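Local atomic coordinates of quinoline 2-oxidoreductase small subunit (Pseudomonas putida, PDB entry 1T3Q), a protein that carries two [2Fe-2S] clusters in a molybdenum hydroxylase and probably relays electrons from the molybdenum cofactor toward FAD as quinoline is oxidised. Residues A[31-34]-A[35-39]; A[93-96]-A[97-101]; A[128-131]-A[132-136]; A[140-143]-A[144-147]. All blocks are in the same frame, centred on the assembly; numbering follows the deposited sequence.

How the contacts relate
From the N terminus, contact 1 lies within helix 31-39, packed on strands 57-60 and 10-16 of the sheet in the domain holding one [2Fe-2S] cluster. The helical domain follows with contact 2 (helix 94-101) and contact 3 (the start of helix 130-136), both packed against helices 111-124 and 148-154, and contact 4, which turns the chain at the second cluster between helices 130-136 and 148-154. All are local and in series, none nesting or crossing; the first three lie within or at the start of single helices and close no long loop. Centres of contacts 2, 3 and 4 are about 15 to 18 Å apart; that of contact 1 is 25 to 31 Å from them.

Contact 1: A[31-34]-A[35-39]; sequences LADA and LREVV
L35 lays its isobutyl group across that of L31, one helical turn earlier, with L35 CG 3.9 Å from L31 CD1 and the two branches meeting at a slant. L31 reaches this position because its CG stands anti to the backbone N (chi1 -175°). Both leucines touch strand 57-60, and L35 also meets I16 of strand 10-16, which puts the pair on the sheet-facing side of helix 31-39 in the plant-ferredoxin-type (beta-grasp) [2Fe-2S] domain. With an alanine in place of L35, L31 CD1 would probably lose this neighbour and a gap would open against I58.

Another flank of the helix is polar. The carboxylate oxygens D33 OD2 and E37 OE1 approach to 4.2 Å, and waters lie between the two groups: one donates to D33 OD1 and E37 OE2, both at 2.8 Å. A second accepts from R36 NE at 2.9 Å, in the guanidinium plane and at its edge, and also lies 2.8 Å from D33 OD2 and from E37 OE1. Beyond the helix, D33 OD1 pairs with K2 of the medium subunit and R36 NH2 with D36 of the large subunit. Further along, A34 O takes two backbone donors, V38 N (2.8 Å, N-H...O angle 139°) and V39 N (2.9 Å, 163°); the straighter bond, from five residues on, marks a pi-type turn. The shared waters and nearby cations probably ease the repulsion between D33 and E37.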
loop_
_atom_site.group_PDB
_atom_site.type_symbol
_atom_site.label_atom_id
_atom_site.label_comp_id
_atom_site.label_asym_id
_atom_site.label_seq_id
_atom_site.Cartn_x
_atom_site.Cartn_y
_atom_site.Cartn_z
ATOM N N LEU A 31 -26.222 -8.272 -3.519
ATOM C CA LEU A 31 -25.475 -7.956 -4.730
ATOM C C LEU A 31 -24.415 -6.873 -4.561
ATOM O O LEU A 31 -23.328 -6.967 -5.141
ATOM C CB LEU A 31 -26.454 -7.574 -5.846
ATOM C CG LEU A 31 -25.856 -7.331 -7.234
ATOM C CD1 LEU A 31 -24.979 -8.507 -7.638
ATOM C CD2 LEU A 31 -26.982 -7.122 -8.236
ATOM N N ALA A 32 -24.721 -5.848 -3.767
ATOM C CA ALA A 32 -23.764 -4.770 -3.533
ATOM C C ALA A 32 -22.473 -5.354 -2.959
ATOM O O ALA A 32 -21.387 -5.085 -3.464
ATOM C CB ALA A 32 -24.357 -3.732 -2.573
ATOM N N ASP A 33 -22.591 -6.159 -1.906
ATOM C CA ASP A 33 -21.414 -6.785 -1.296
ATOM C C ASP A 33 -20.700 -7.738 -2.264
ATOM O O ASP A 33 -19.472 -7.791 -2.295
ATOM C CB ASP A 33 -21.806 -7.561 -0.028
ATOM C CG ASP A 33 -21.877 -6.678 1.217
ATOM O OD1 ASP A 33 -22.278 -7.191 2.288
ATOM O OD2 ASP A 33 -21.534 -5.476 1.138
ATOM N N ALA A 34 -21.460 -8.498 -3.050
ATOM C CA ALA A 34 -20.844 -9.436 -3.987
ATOM C C ALA A 34 -20.029 -8.699 -5.043
ATOM O O ALA A 34 -18.891 -9.079 -5.336
ATOM C CB ALA A 34 -21.908 -10.307 -4.649
ATOM N N LEU A 35 -20.608 -7.646 -5.616
ATOM C CA LEU A 35 -19.904 -6.866 -6.627
ATOM C C LEU A 35 -18.613 -6.310 -6.028
ATOM O O LEU A 35 -17.541 -6.422 -6.611
ATOM C CB LEU A 35 -20.783 -5.705 -7.118
ATOM C CG LEU A 35 -21.989 -6.080 -7.989
ATOM C CD1 LEU A 35 -22.886 -4.873 -8.197
ATOM C CD2 LEU A 35 -21.498 -6.625 -9.328
ATOM N N ARG A 36 -18.730 -5.729 -4.841
ATOM C CA ARG A 36 -17.585 -5.130 -4.171
ATOM C C ARG A 36 -16.515 -6.103 -3.699
ATOM O O ARG A 36 -15.341 -5.959 -4.042
ATOM C CB ARG A 36 -18.060 -4.311 -2.965
ATOM C CG ARG A 36 -18.995 -3.148 -3.296
ATOM C CD ARG A 36 -19.552 -2.542 -2.012
ATOM N NE ARG A 36 -18.481 -2.310 -1.043
ATOM C CZ ARG A 36 -17.576 -1.339 -1.140
ATOM N NH1 ARG A 36 -17.614 -0.489 -2.161
ATOM N NH2 ARG A 36 -16.610 -1.239 -0.233
ATOM N N GLU A 37 -16.929 -7.097 -2.915
ATOM C CA GLU A 37 -16.003 -8.055 -2.323
ATOM C C GLU A 37 -15.683 -9.340 -3.090
ATOM O O GLU A 37 -14.582 -9.876 -2.965
ATOM C CB GLU A 37 -16.504 -8.381 -0.907
ATOM C CG GLU A 37 -16.590 -7.122 -0.037
ATOM C CD GLU A 37 -17.398 -7.297 1.243
ATOM O OE1 GLU A 37 -17.476 -6.320 2.021
ATOM O OE2 GLU A 37 -17.962 -8.388 1.472
ATOM N N VAL A 38 -16.618 -9.840 -3.886
ATOM C CA VAL A 38 -16.345 -11.062 -4.635
ATOM C C VAL A 38 -15.834 -10.760 -6.042
ATOM O O VAL A 38 -14.836 -11.330 -6.479
ATOM C CB VAL A 38 -17.592 -11.959 -4.730
ATOM C CG1 VAL A 38 -17.277 -13.205 -5.565
ATOM C CG2 VAL A 38 -18.039 -12.371 -3.332
ATOM N N VAL A 39 -16.509 -9.856 -6.742
ATOM C CA VAL A 39 -16.106 -9.496 -8.096
ATOM C C VAL A 39 -14.967 -8.468 -8.081
ATOM O O VAL A 39 -14.169 -8.397 -9.016
ATOM C CB VAL A 39 -17.305 -8.934 -8.898
ATOM C CG1 VAL A 39 -16.913 -8.741 -10.355
ATOM C CG2 VAL A 39 -18.497 -9.880 -8.790
HETATM O O HOH W 1 -19.044 -4.245 1.072
HETATM O O HOH W 2 -20.126 -8.698 3.300
#

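Contact 2: A[93-96]-A[97-101]; sequences NALQ and DSFRR
Helix 94-101, the first of the helical [2Fe-2S] binding domain, starts at N93, its N-cap residue. Q96 reaches back to that start with CG anti to the carbonyl carbon (chi1 -64°) and the chain extended beyond it, and Q96 OE1 accepts from N93 N at 2.9 Å, met in the carbonyl plane on a lone pair. The other end of the same amide, NE2, donates to L27 O of the large subunit, so both its atoms are engaged and its rotation is fixed. The first turn is closed by D97 N to N93 O at 2.8 Å, nearly straight at 174°.

On the inward side L95 and F99 lie alongside each other and point the same way, L95 CD1 coming 3.8 Å from F99 CE1. Both touch L115 of helix 111-124, and F99 also packs on I150 and A153 of helix 148-154; the F99 side chain is about 8 Å from the bound cluster, nearest atoms.

Within the last turn, R101 NE makes a salt bridge to D97 OD1 at 2.7 Å, the oxygen lying in the guanidinium plane but the donor 35° out of the carboxylate plane. R101 NH1, which pairs with D156, also donates at 2.8 Å to a water that in turn donates to A94 O at 2.9 Å.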
loop_
_atom_site.group_PDB
_atom_site.type_symbol
_atom_site.label_atom_id
_atom_site.label_comp_id
_atom_site.label_asym_id
_atom_site.label_seq_id
_atom_site.Cartn_x
_atom_site.Cartn_y
_atom_site.Cartn_z
ATOM N N ASN A 93 -17.242 10.055 -20.008
ATOM C CA ASN A 93 -18.214 10.222 -21.079
ATOM C C ASN A 93 -18.941 11.535 -20.832
ATOM O O ASN A 93 -18.674 12.216 -19.837
ATOM C CB ASN A 93 -19.175 9.021 -21.180
ATOM C CG ASN A 93 -20.182 8.945 -20.047
ATOM O OD1 ASN A 93 -20.979 8.006 -20.000
ATOM N ND2 ASN A 93 -20.166 9.917 -19.144
ATOM N N ALA A 94 -19.842 11.906 -21.732
ATOM C CA ALA A 94 -20.549 13.175 -21.611
ATOM C C ALA A 94 -21.167 13.437 -20.240
ATOM O O ALA A 94 -21.015 14.528 -19.688
ATOM C CB ALA A 94 -21.616 13.274 -22.691
ATOM N N LEU A 95 -21.869 12.448 -19.698
ATOM C CA LEU A 95 -22.515 12.604 -18.396
ATOM C C LEU A 95 -21.496 12.854 -17.288
ATOM O O LEU A 95 -21.652 13.784 -16.500
ATOM C CB LEU A 95 -23.348 11.362 -18.059
ATOM C CG LEU A 95 -24.124 11.416 -16.736
ATOM C CD1 LEU A 95 -25.026 12.643 -16.711
ATOM C CD2 LEU A 95 -24.942 10.136 -16.571
ATOM N N GLN A 96 -20.458 12.023 -17.234
ATOM C CA GLN A 96 -19.410 12.157 -16.222
ATOM C C GLN A 96 -18.714 13.502 -16.343
ATOM O O GLN A 96 -18.526 14.212 -15.353
ATOM C CB GLN A 96 -18.378 11.037 -16.368
ATOM C CG GLN A 96 -18.935 9.646 -16.118
ATOM C CD GLN A 96 -17.948 8.561 -16.488
ATOM O OE1 GLN A 96 -17.484 8.497 -17.629
ATOM N NE2 GLN A 96 -17.619 7.698 -15.528
ATOM N N ASP A 97 -18.331 13.856 -17.565
ATOM C CA ASP A 97 -17.658 15.124 -17.795
ATOM C C ASP A 97 -18.534 16.288 -17.357
ATOM O O ASP A 97 -18.036 17.288 -16.831
ATOM C CB ASP A 97 -17.284 15.272 -19.270
ATOM C CG ASP A 97 -16.669 16.619 -19.575
ATOM O OD1 ASP A 97 -17.383 17.499 -20.102
ATOM O OD2 ASP A 97 -15.475 16.799 -19.272
ATOM N N SER A 98 -19.841 16.157 -17.567
ATOM C CA SER A 98 -20.771 17.202 -17.172
ATOM C C SER A 98 -20.795 17.340 -15.646
ATOM O O SER A 98 -20.808 18.452 -15.115
ATOM C CB SER A 98 -22.170 16.888 -17.683
ATOM O OG SER A 98 -23.038 17.972 -17.427
ATOM N N PHE A 99 -20.816 16.211 -14.945
ATOM C CA PHE A 99 -20.809 16.240 -13.478
ATOM C C PHE A 99 -19.593 17.040 -13.003
ATOM O O PHE A 99 -19.684 17.849 -12.076
ATOM C CB PHE A 99 -20.726 14.811 -12.913
ATOM C CG PHE A 99 -22.057 14.225 -12.537
ATOM C CD1 PHE A 99 -23.083 14.116 -13.477
ATOM C CD2 PHE A 99 -22.288 13.776 -11.239
ATOM C CE1 PHE A 99 -24.315 13.571 -13.129
ATOM C CE2 PHE A 99 -23.522 13.226 -10.880
ATOM C CZ PHE A 99 -24.537 13.122 -11.826
ATOM N N ARG A 100 -18.454 16.808 -13.653
ATOM C CA ARG A 100 -17.217 17.486 -13.301
ATOM C C ARG A 100 -17.274 18.982 -13.609
ATOM O O ARG A 100 -16.928 19.809 -12.763
ATOM C CB ARG A 100 -16.039 16.861 -14.052
ATOM C CG ARG A 100 -14.696 17.406 -13.619
ATOM C CD ARG A 100 -13.582 16.932 -14.521
ATOM N NE ARG A 100 -12.290 17.419 -14.051
ATOM C CZ ARG A 100 -11.209 17.518 -14.817
ATOM N NH1 ARG A 100 -11.273 17.162 -16.094
ATOM N NH2 ARG A 100 -10.070 17.972 -14.308
ATOM N N ARG A 101 -17.707 19.326 -14.819
ATOM C CA ARG A 101 -17.795 20.730 -15.218
ATOM C C ARG A 101 -18.735 21.542 -14.331
ATOM O O ARG A 101 -18.487 22.720 -14.074
ATOM C CB ARG A 101 -18.250 20.845 -16.681
ATOM C CG ARG A 101 -17.202 20.407 -17.692
ATOM C CD ARG A 101 -17.629 20.694 -19.132
ATOM N NE ARG A 101 -18.700 19.817 -19.609
ATOM C CZ ARG A 101 -19.983 20.151 -19.665
ATOM N NH1 ARG A 101 -20.871 19.279 -20.119
ATOM N NH2 ARG A 101 -20.382 21.356 -19.277
HETATM O O HOH W 3 -20.257 16.828 -21.326
#

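Contact 3: A[128-131]-A[132-136]; sequences PSRD and EVREV
This is a helix-start contact, at the N-terminal end of helix 130-136, where P128 and S129 meet residues of the first turn. S129 OG accepts from E132 N at 3.0 Å; its chi1 of 69° turns the hydroxyl in over the backbone, flanked by both N and C, at the helix end. In return E132 OE2 accepts from S129 N at 2.8 Å, approached from above the carboxylate plane. Beside this exchange P128 CG presses on V133 CG2 at 3.4 Å, closer than two aliphatic carbons normally sit, and P128 also packs on I121 and L122 of helix 111-124.

R130 and R134 run side by side in the same direction, their guanidinium planes 62° apart and their NH2 atoms 4.1 Å from each other. Both NH2 groups form salt bridges to the same oxygen, OD1 of D721 of the large subunit, which probably explains their closeness; a water accepts from R134 NE at 2.7 Å and R130 NE at 3.1 Å. R130 NH1 has a second acid, D152, in helix 148-154. The reciprocal S129 and E132 bonds define a capping box, and the P128 to V133 contact spanning it is that of a hydrophobic staple.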
loop_
_atom_site.group_PDB
_atom_site.type_symbol
_atom_site.label_atom_id
_atom_site.label_comp_id
_atom_site.label_asym_id
_atom_site.label_seq_id
_atom_site.Cartn_x
_atom_site.Cartn_y
_atom_site.Cartn_z
ATOM N N PRO A 128 -34.684 16.094 -20.153
ATOM C CA PRO A 128 -35.728 16.214 -19.136
ATOM C C PRO A 128 -35.713 17.617 -18.546
ATOM O O PRO A 128 -34.694 18.297 -18.592
ATOM C CB PRO A 128 -35.334 15.149 -18.116
ATOM C CG PRO A 128 -33.838 15.176 -18.186
ATOM C CD PRO A 128 -33.580 15.239 -19.680
ATOM N N SER A 129 -36.845 18.057 -18.011
ATOM C CA SER A 129 -36.926 19.377 -17.398
ATOM C C SER A 129 -36.245 19.284 -16.035
ATOM O O SER A 129 -36.058 18.190 -15.506
ATOM C CB SER A 129 -38.385 19.785 -17.211
ATOM O OG SER A 129 -39.007 18.993 -16.209
ATOM N N ARG A 130 -35.873 20.422 -15.461
ATOM C CA ARG A 130 -35.234 20.395 -14.152
ATOM C C ARG A 130 -36.170 19.728 -13.143
ATOM O O ARG A 130 -35.726 18.947 -12.304
ATOM C CB ARG A 130 -34.882 21.817 -13.694
ATOM C CG ARG A 130 -33.787 22.476 -14.521
ATOM C CD ARG A 130 -33.436 23.861 -13.988
ATOM N NE ARG A 130 -32.778 23.796 -12.684
ATOM C CZ ARG A 130 -31.482 23.562 -12.508
ATOM N NH1 ARG A 130 -30.692 23.375 -13.557
ATOM N NH2 ARG A 130 -30.977 23.506 -11.282
ATOM N N ASP A 131 -37.465 20.029 -13.232
ATOM C CA ASP A 131 -38.447 19.444 -12.320
ATOM C C ASP A 131 -38.524 17.933 -12.461
ATOM O O ASP A 131 -38.643 17.219 -11.468
ATOM C CB ASP A 131 -39.834 20.047 -12.558
ATOM C CG ASP A 131 -40.025 21.361 -11.833
ATOM O OD1 ASP A 131 -41.017 22.063 -12.119
ATOM O OD2 ASP A 131 -39.190 21.686 -10.965
ATOM N N GLU A 132 -38.466 17.452 -13.698
ATOM C CA GLU A 132 -38.519 16.022 -13.958
ATOM C C GLU A 132 -37.286 15.344 -13.362
ATOM O O GLU A 132 -37.381 14.263 -12.774
ATOM C CB GLU A 132 -38.603 15.769 -15.472
ATOM C CG GLU A 132 -39.951 16.193 -16.067
ATOM C CD GLU A 132 -39.975 16.253 -17.595
ATOM O OE1 GLU A 132 -41.083 16.423 -18.150
ATOM O OE2 GLU A 132 -38.909 16.144 -18.239
ATOM N N VAL A 133 -36.131 15.984 -13.507
ATOM C CA VAL A 133 -34.903 15.420 -12.965
ATOM C C VAL A 133 -34.970 15.381 -11.437
ATOM O O VAL A 133 -34.660 14.359 -10.828
ATOM C CB VAL A 133 -33.660 16.221 -13.413
ATOM C CG1 VAL A 133 -32.402 15.626 -12.785
ATOM C CG2 VAL A 133 -33.536 16.179 -14.939
ATOM N N ARG A 134 -35.387 16.480 -10.818
ATOM C CA ARG A 134 -35.481 16.508 -9.361
ATOM C C ARG A 134 -36.430 15.421 -8.862
ATOM O O ARG A 134 -36.189 14.803 -7.824
ATOM C CB ARG A 134 -35.941 17.887 -8.872
ATOM C CG ARG A 134 -34.831 18.948 -8.892
ATOM C CD ARG A 134 -35.344 20.312 -8.441
ATOM N NE ARG A 134 -34.307 21.347 -8.445
ATOM C CZ ARG A 134 -33.384 21.496 -7.498
ATOM N NH1 ARG A 134 -33.356 20.675 -6.457
ATOM N NH2 ARG A 134 -32.495 22.474 -7.585
ATOM N N GLU A 135 -37.499 15.177 -9.617
ATOM C CA GLU A 135 -38.484 14.163 -9.261
ATOM C C GLU A 135 -37.910 12.758 -9.308
ATOM O O GLU A 135 -38.047 11.987 -8.357
ATOM C CB GLU A 135 -39.687 14.248 -10.204
ATOM C CG GLU A 135 -40.476 15.531 -10.058
ATOM C CD GLU A 135 -41.482 15.745 -11.174
ATOM O OE1 GLU A 135 -42.208 16.764 -11.124
ATOM O OE2 GLU A 135 -41.546 14.905 -12.102
ATOM N N VAL A 136 -37.266 12.415 -10.415
ATOM C CA VAL A 136 -36.697 11.083 -10.554
ATOM C C VAL A 136 -35.461 10.874 -9.681
ATOM O O VAL A 136 -35.212 9.765 -9.209
ATOM C CB VAL A 136 -36.346 10.786 -12.023
ATOM C CG1 VAL A 136 -35.876 9.341 -12.167
ATOM C CG2 VAL A 136 -37.572 11.027 -12.898
HETATM O O HOH W 4 -34.618 23.311 -10.253
#

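Contact 4: A[140-143]-A[144-147]; sequences NLCR and CTGY. With FES (Fe2/s2 (inorganic) cluster), chain G; MCN (pterin cytosine dinucleotide), chain N.
The backbone turns back on itself here, CA 140 to 143 and CA 144 to 147 running 134° apart, which brings C142 N within 3.1 Å of Y147 OH, its hydrogen-bond acceptor. The tyrosine ring also closes on the cysteine, Y147 CE1 lying 3.6 Å from C142 CB. Its hydroxyl is hydrogen-bonded as well to P714 O of the large subunit, tying the cluster loop to that chain. A phenylalanine in place of Y147 would probably leave C142 N and P714 O of the large subunit without this shared mate.

With chi1 at 177°, C142 swings its SG away from its own N and over to the iron FE2, which it binds at 2.4 Å. The same sulfur accepts a nearly straight bond from T145 N (3.4 Å, 170°) and a weak one from C144 N, and such N-H donors are likely to stabilise the negative charge of the thiolate. Together C142 and C144 form a Cys-X-Cys pair, one cysteine to each iron: C144 SG binds FE1 with C107, while C110 joins C142 on FE2. R143 N between them approaches the bridging sulfide S2 at 3.3 Å, and R143 pairs through NH2 with E693 of the large subunit and through NE with A198 O of that chain.

A water donates to C142 O and accepts from G146 N, bridging the turn. On the cofactor side C144 SG comes 3.3 Å from N2' of the pterin cytosine dinucleotide, a closeness consistent with electron transfer from the molybdenum site into this cluster.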
loop_
_atom_site.group_PDB
_atom_site.type_symbol
_atom_site.label_atom_id
_atom_site.label_comp_id
_atom_site.label_asym_id
_atom_site.label_seq_id
_atom_site.Cartn_x
_atom_site.Cartn_y
_atom_site.Cartn_z
ATOM N N ASN A 140 -32.178 9.465 -4.622
ATOM C CA ASN A 140 -30.728 9.401 -4.453
ATOM C C ASN A 140 -30.302 10.518 -3.505
ATOM O O ASN A 140 -30.457 11.701 -3.812
ATOM C CB ASN A 140 -30.009 9.559 -5.796
ATOM C CG ASN A 140 -30.117 8.318 -6.668
ATOM O OD1 ASN A 140 -31.111 8.117 -7.367
ATOM N ND2 ASN A 140 -29.093 7.476 -6.621
ATOM N N LEU A 141 -29.766 10.138 -2.352
ATOM C CA LEU A 141 -29.353 11.118 -1.360
ATOM C C LEU A 141 -27.911 11.584 -1.484
ATOM O O LEU A 141 -27.002 10.794 -1.744
ATOM C CB LEU A 141 -29.578 10.554 0.047
ATOM C CG LEU A 141 -30.998 10.045 0.318
ATOM C CD1 LEU A 141 -31.076 9.433 1.714
ATOM C CD2 LEU A 141 -31.984 11.180 0.169
ATOM N N CYS A 142 -27.718 12.886 -1.295
ATOM C CA CYS A 142 -26.397 13.496 -1.331
ATOM C C CYS A 142 -26.354 14.428 -0.125
ATOM O O CYS A 142 -27.259 15.237 0.073
ATOM C CB CYS A 142 -26.193 14.309 -2.609
ATOM S SG CYS A 142 -24.598 15.153 -2.671
ATOM N N ARG A 143 -25.309 14.297 0.682
ATOM C CA ARG A 143 -25.161 15.117 1.879
ATOM C C ARG A 143 -24.206 16.295 1.682
ATOM O O ARG A 143 -24.115 17.173 2.544
ATOM C CB ARG A 143 -24.650 14.239 3.028
ATOM C CG ARG A 143 -24.611 14.913 4.391
ATOM C CD ARG A 143 -25.979 15.444 4.775
ATOM N NE ARG A 143 -26.221 15.338 6.214
ATOM C CZ ARG A 143 -27.315 15.785 6.821
ATOM N NH1 ARG A 143 -27.457 15.631 8.130
ATOM N NH2 ARG A 143 -28.268 16.395 6.125
ATOM N N CYS A 144 -23.516 16.319 0.545
ATOM C CA CYS A 144 -22.523 17.354 0.255
ATOM C C CYS A 144 -22.879 18.547 -0.612
ATOM O O CYS A 144 -22.548 19.685 -0.278
ATOM C CB CYS A 144 -21.295 16.740 -0.435
ATOM S SG CYS A 144 -20.354 15.522 0.458
ATOM N N THR A 145 -23.526 18.269 -1.739
ATOM C CA THR A 145 -23.791 19.282 -2.761
ATOM C C THR A 145 -24.991 20.206 -2.765
ATOM O O THR A 145 -24.930 21.276 -3.380
ATOM C CB THR A 145 -23.757 18.615 -4.160
ATOM O OG1 THR A 145 -24.940 17.834 -4.344
ATOM C CG2 THR A 145 -22.557 17.708 -4.286
ATOM N N GLY A 146 -26.079 19.825 -2.115
ATOM C CA GLY A 146 -27.254 20.674 -2.155
ATOM C C GLY A 146 -28.049 20.419 -3.433
ATOM O O GLY A 146 -28.991 21.143 -3.741
ATOM N N TYR A 147 -27.633 19.405 -4.188
ATOM C CA TYR A 147 -28.309 18.959 -5.417
ATOM C C TYR A 147 -28.384 19.840 -6.658
ATOM O O TYR A 147 -28.455 19.310 -7.769
ATOM C CB TYR A 147 -29.743 18.545 -5.099
ATOM C CG TYR A 147 -29.873 17.461 -4.061
ATOM C CD1 TYR A 147 -29.508 16.148 -4.344
ATOM C CD2 TYR A 147 -30.377 17.750 -2.797
ATOM C CE1 TYR A 147 -29.648 15.139 -3.386
ATOM C CE2 TYR A 147 -30.522 16.754 -1.834
ATOM C CZ TYR A 147 -30.158 15.455 -2.135
ATOM O OH TYR A 147 -30.329 14.472 -1.191
HETATM FE FE1 FES G . -20.853 13.565 -0.927
HETATM FE FE2 FES G . -22.946 13.379 -2.635
HETATM S S1 FES G . -20.968 14.153 -3.154
HETATM S S2 FES G . -22.795 12.611 -0.556
HETATM N N1 MCN N . -12.350 27.578 -0.083
HETATM C C2 MCN N . -11.885 28.410 -1.154
HETATM N N3 MCN N . -11.630 29.715 -0.760
HETATM C C4 MCN N . -11.788 30.244 0.516
HETATM C C5 MCN N . -12.280 29.348 1.570
HETATM C C6 MCN N . -12.551 28.034 1.272
HETATM O O2 MCN N . -11.772 27.977 -2.279
HETATM N N4 MCN N . -11.507 31.503 0.777
HETATM C "C1'" MCN N . -12.613 26.077 -0.480
HETATM C C2D MCN N . -11.379 25.141 -0.094
HETATM O "O2'" MCN N . -11.239 24.063 -1.087
HETATM C "C3'" MCN N . -11.723 24.675 1.305
HETATM C C4D MCN N . -13.222 24.491 1.291
HETATM O O4D MCN N . -13.719 25.460 0.238
HETATM O "O3'" MCN N . -11.024 23.415 1.596
HETATM C "C5'" MCN N . -13.926 24.590 2.674
HETATM O "O5'" MCN N . -13.480 25.797 3.239
HETATM P PA MCN N . -12.785 25.932 4.650
HETATM O O1A MCN N . -11.354 26.278 4.376
HETATM O O2A MCN N . -13.696 26.869 5.425
HETATM O O3A MCN N . -12.873 24.594 5.571
HETATM P PB MCN N . -12.073 23.209 5.496
HETATM O O1B MCN N . -11.307 23.079 6.772
HETATM O O2B MCN N . -11.305 23.090 4.212
HETATM O O3B MCN N . -13.240 22.111 5.432
HETATM C C10 MCN N . -13.890 21.679 6.601
HETATM C "C9'" MCN N . -15.238 22.321 6.577
HETATM C "C8'" MCN N . -15.960 21.764 7.827
HETATM S "S8'" MCN N . -15.210 22.187 9.393
HETATM C "C7'" MCN N . -17.081 21.039 7.831
HETATM S "S7'" MCN N . -17.889 20.389 9.285
HETATM C "C6'" MCN N . -17.708 20.657 6.448
HETATM C C7 MCN N . -17.344 21.671 5.396
HETATM O "O9'" MCN N . -15.940 21.860 5.330
HETATM N "N5'" MCN N . -17.311 19.207 6.213
HETATM C C4A MCN N . -17.514 18.914 4.806
HETATM N "N8'" MCN N . -17.815 21.216 4.044
HETATM C C4B MCN N . -17.800 19.818 3.767
HETATM N "N1'" MCN N . -17.988 19.487 2.401
HETATM C "C2'" MCN N . -17.876 18.168 2.115
HETATM N "N2'" MCN N . -18.061 17.799 0.829
HETATM N "N3'" MCN N . -17.568 17.212 3.061
HETATM C "C4'" MCN N . -17.347 17.474 4.465
HETATM O "O4'" MCN N . -17.081 16.579 5.229
HETATM O O HOH W 5 -27.004 17.994 -0.256
#